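Long-range contact in polyketide synthase (Lyngbya majuscula 19L, PDB 3QIT), which probably releases the finished chain in curacin A biosynthesis as a decarboxylating thioesterase of the alpha/beta hydrolase fold, forming a terminal alkene: residues T235-D240 with K261-S266. Sequence-based numbering, arbitrary orientation.
Sequences TLVYGD and KRVFLS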
loop_
_atom_site.group_PDB
_atom_site.type_symbol
_atom_site.label_atom_id
_atom_site.label_comp_id
_atom_site.label_asym_id
_atom_site.label_seq_id
_atom_site.Cartn_x
_atom_site.Cartn_y
_atom_site.Cartn_z
ATOM N N THR B 235 11.808 10.825 24.413
ATOM C CA THR B 235 11.014 10.832 25.632
ATOM C C THR B 235 9.746 10.035 25.397
ATOM O O THR B 235 8.964 10.365 24.470
ATOM C CB THR B 235 10.627 12.269 26.012
ATOM O OG1 THR B 235 11.829 13.027 26.203
ATOM C CG2 THR B 235 9.797 12.299 27.304
ATOM N N LEU B 236 9.573 8.985 26.211
ATOM C CA LEU B 236 8.339 8.202 26.244
ATOM C C LEU B 236 7.364 8.823 27.237
ATOM O O LEU B 236 7.670 8.942 28.431
ATOM C CB LEU B 236 8.622 6.729 26.599
ATOM C CG LEU B 236 9.484 5.954 25.608
ATOM C CD1 LEU B 236 10.099 4.686 26.248
ATOM C CD2 LEU B 236 8.657 5.585 24.334
ATOM N N VAL B 237 6.190 9.219 26.750
ATOM C CA VAL B 237 5.199 9.869 27.598
ATOM C C VAL B 237 3.977 8.980 27.756
ATOM O O VAL B 237 3.393 8.541 26.765
ATOM C CB VAL B 237 4.787 11.237 27.030
ATOM C CG1 VAL B 237 3.862 11.990 27.999
ATOM C CG2 VAL B 237 6.021 12.052 26.649
ATOM N N TYR B 238 3.584 8.718 28.999
ATOM C CA TYR B 238 2.407 7.872 29.253
ATOM C C TYR B 238 1.409 8.533 30.164
ATOM O O TYR B 238 1.768 9.367 31.001
ATOM C CB TYR B 238 2.811 6.562 29.911
ATOM C CG TYR B 238 3.896 5.802 29.212
ATOM C CD1 TYR B 238 3.607 4.991 28.098
ATOM C CD2 TYR B 238 5.203 5.843 29.680
ATOM C CE1 TYR B 238 4.622 4.252 27.459
ATOM C CE2 TYR B 238 6.222 5.128 29.041
ATOM C CZ TYR B 238 5.923 4.328 27.939
ATOM O OH TYR B 238 6.935 3.619 27.332
ATOM N N GLY B 239 0.145 8.157 29.998
ATOM C CA GLY B 239 -0.904 8.578 30.915
ATOM C C GLY B 239 -0.927 7.648 32.128
ATOM O O GLY B 239 -0.915 6.424 31.994
ATOM N N ASP B 240 -0.972 8.222 33.319
ATOM C CA ASP B 240 -0.918 7.395 34.519
ATOM C C ASP B 240 -2.194 6.578 34.721
ATOM O O ASP B 240 -2.191 5.622 35.491
ATOM C CB ASP B 240 -0.533 8.211 35.769
ATOM C CG ASP B 240 -1.551 9.279 36.127
ATOM O OD1 ASP B 240 -2.527 9.487 35.376
ATOM O OD2 ASP B 240 -1.356 9.931 37.179
ATOM N N LYS B 261 14.111 8.774 27.883
ATOM C CA LYS B 261 13.548 9.328 29.099
ATOM C C LYS B 261 12.104 8.865 29.188
ATOM O O LYS B 261 11.488 8.575 28.166
ATOM C CB LYS B 261 13.590 10.842 29.029
ATOM C CG LYS B 261 15.003 11.388 28.902
ATOM C CD LYS B 261 14.949 12.848 28.547
ATOM C CE LYS B 261 15.990 13.202 27.508
ATOM N NZ LYS B 261 15.597 12.793 26.120
ATOM N N ARG B 262 11.576 8.749 30.400
ATOM C CA ARG B 262 10.198 8.251 30.580
ATOM C C ARG B 262 9.437 9.149 31.518
ATOM O O ARG B 262 9.955 9.542 32.575
ATOM C CB ARG B 262 10.221 6.806 31.106
ATOM C CG ARG B 262 10.856 5.834 30.103
ATOM C CD ARG B 262 11.196 4.463 30.692
ATOM N NE ARG B 262 10.357 4.093 31.820
ATOM C CZ ARG B 262 10.778 3.981 33.080
ATOM N NH1 ARG B 262 9.911 3.636 34.007
ATOM N NH2 ARG B 262 12.050 4.192 33.420
ATOM N N VAL B 263 8.206 9.484 31.151
ATOM C CA VAL B 263 7.413 10.355 32.007
ATOM C C VAL B 263 5.948 9.941 32.066
ATOM O O VAL B 263 5.356 9.489 31.062
ATOM C CB VAL B 263 7.629 11.862 31.671
ATOM C CG1 VAL B 263 6.993 12.233 30.380
ATOM C CG2 VAL B 263 7.137 12.782 32.820
ATOM N N PHE B 264 5.370 10.071 33.255
ATOM C CA PHE B 264 3.949 9.810 33.423
ATOM C C PHE B 264 3.212 11.096 33.725
ATOM O O PHE B 264 3.495 11.767 34.721
ATOM C CB PHE B 264 3.725 8.752 34.516
ATOM C CG PHE B 264 4.283 7.405 34.156
ATOM C CD1 PHE B 264 5.642 7.113 34.347
ATOM C CD2 PHE B 264 3.468 6.439 33.577
ATOM C CE1 PHE B 264 6.163 5.862 33.990
ATOM C CE2 PHE B 264 3.977 5.185 33.220
ATOM C CZ PHE B 264 5.326 4.897 33.425
ATOM N N LEU B 265 2.260 11.422 32.862
ATOM C CA LEU B 265 1.444 12.612 33.016
ATOM C C LEU B 265 0.112 12.198 33.610
ATOM O O LEU B 265 -0.277 11.027 33.531
ATOM C CB LEU B 265 1.222 13.289 31.661
ATOM C CG LEU B 265 2.429 13.917 30.943
ATOM C CD1 LEU B 265 1.973 14.778 29.737
ATOM C CD2 LEU B 265 3.287 14.726 31.920
ATOM N N SER B 266 -0.585 13.155 34.203
ATOM C CA SER B 266 -1.861 12.872 34.827
ATOM C C SER B 266 -2.945 12.833 33.759
ATOM O O SER B 266 -3.370 13.868 33.255
ATOM C CB SER B 266 -2.184 13.914 35.896
ATOM O OG SER B 266 -3.458 13.659 36.458
HETATM O O HOH W 1 -2.638 11.768 38.314
HETATM O O HOH W 2 1.500 11.400 37.083
#
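Leu236 and Tyr238 reach across with both backbone N and O to their neighbours on Lys261-Leu265, the regular ladder of two parallel strands. Leu236 N donates to Lys261 O and Val263 N to Leu236 O, each at 2.8 Å; Tyr238 N then bonds Val263 O, and Leu265 N bonds Tyr238 O. A fifth bond, Asp240 N to Leu265 O (2.9 Å), carries the pairing one residue past the first strand. The alternate residues Thr235 and Val237 turn their amide groups to strand 120-126, so strand 234-239 is bonded along both edges, while 261-265 is outermost within the chain.

Side-chain packing differs on the two faces. On the face of Val237, Val263 and Leu265, Val237 uses its two methyls separately: CG2 lies 3.9 Å from Val263 CG1 and CG1 lies 3.8 Å from Leu265 CD1, a layer covered by Leu282 and Leu279 of helix 276-284. On the other, the rings of Tyr238 and Phe264 are inclined by 30° but slid apart, barely overlapping, with centroids 5.3 Å apart. Tyr238 CD2 sits over one face of the Phe264 ring, and Phe264 CD2 packs against Tyr238 CB at 3.7 Å. At the far end of its ring, Tyr238 OH hydrogen-bonds Gln253 of helix 247-256, the crossover helix of this beta-alpha-beta unit.

Polar groups gather at the ends. Lys261 NZ and Thr235 OG1 converge on Glu122, one by a salt bridge and the other by a hydrogen bond. With chi1 at 64°, the Asp240 carboxylate comes close to the backbone of Ser266, OD1 lying 3.5 Å from Ser266 CA; one water links OD2 to Ser266 OG, a second links it to Phe264 O, and OD1 accepts from Gly267 N. Backbone pairing thus fixes the register, while Asp240 ties the strand ends together. Gly239 N donates to Glu127 OE2 and the Tyr238 side chain touches Glu127, the probable acid of a Ser-His-Glu triad, so the paired strand also helps position that carboxylate.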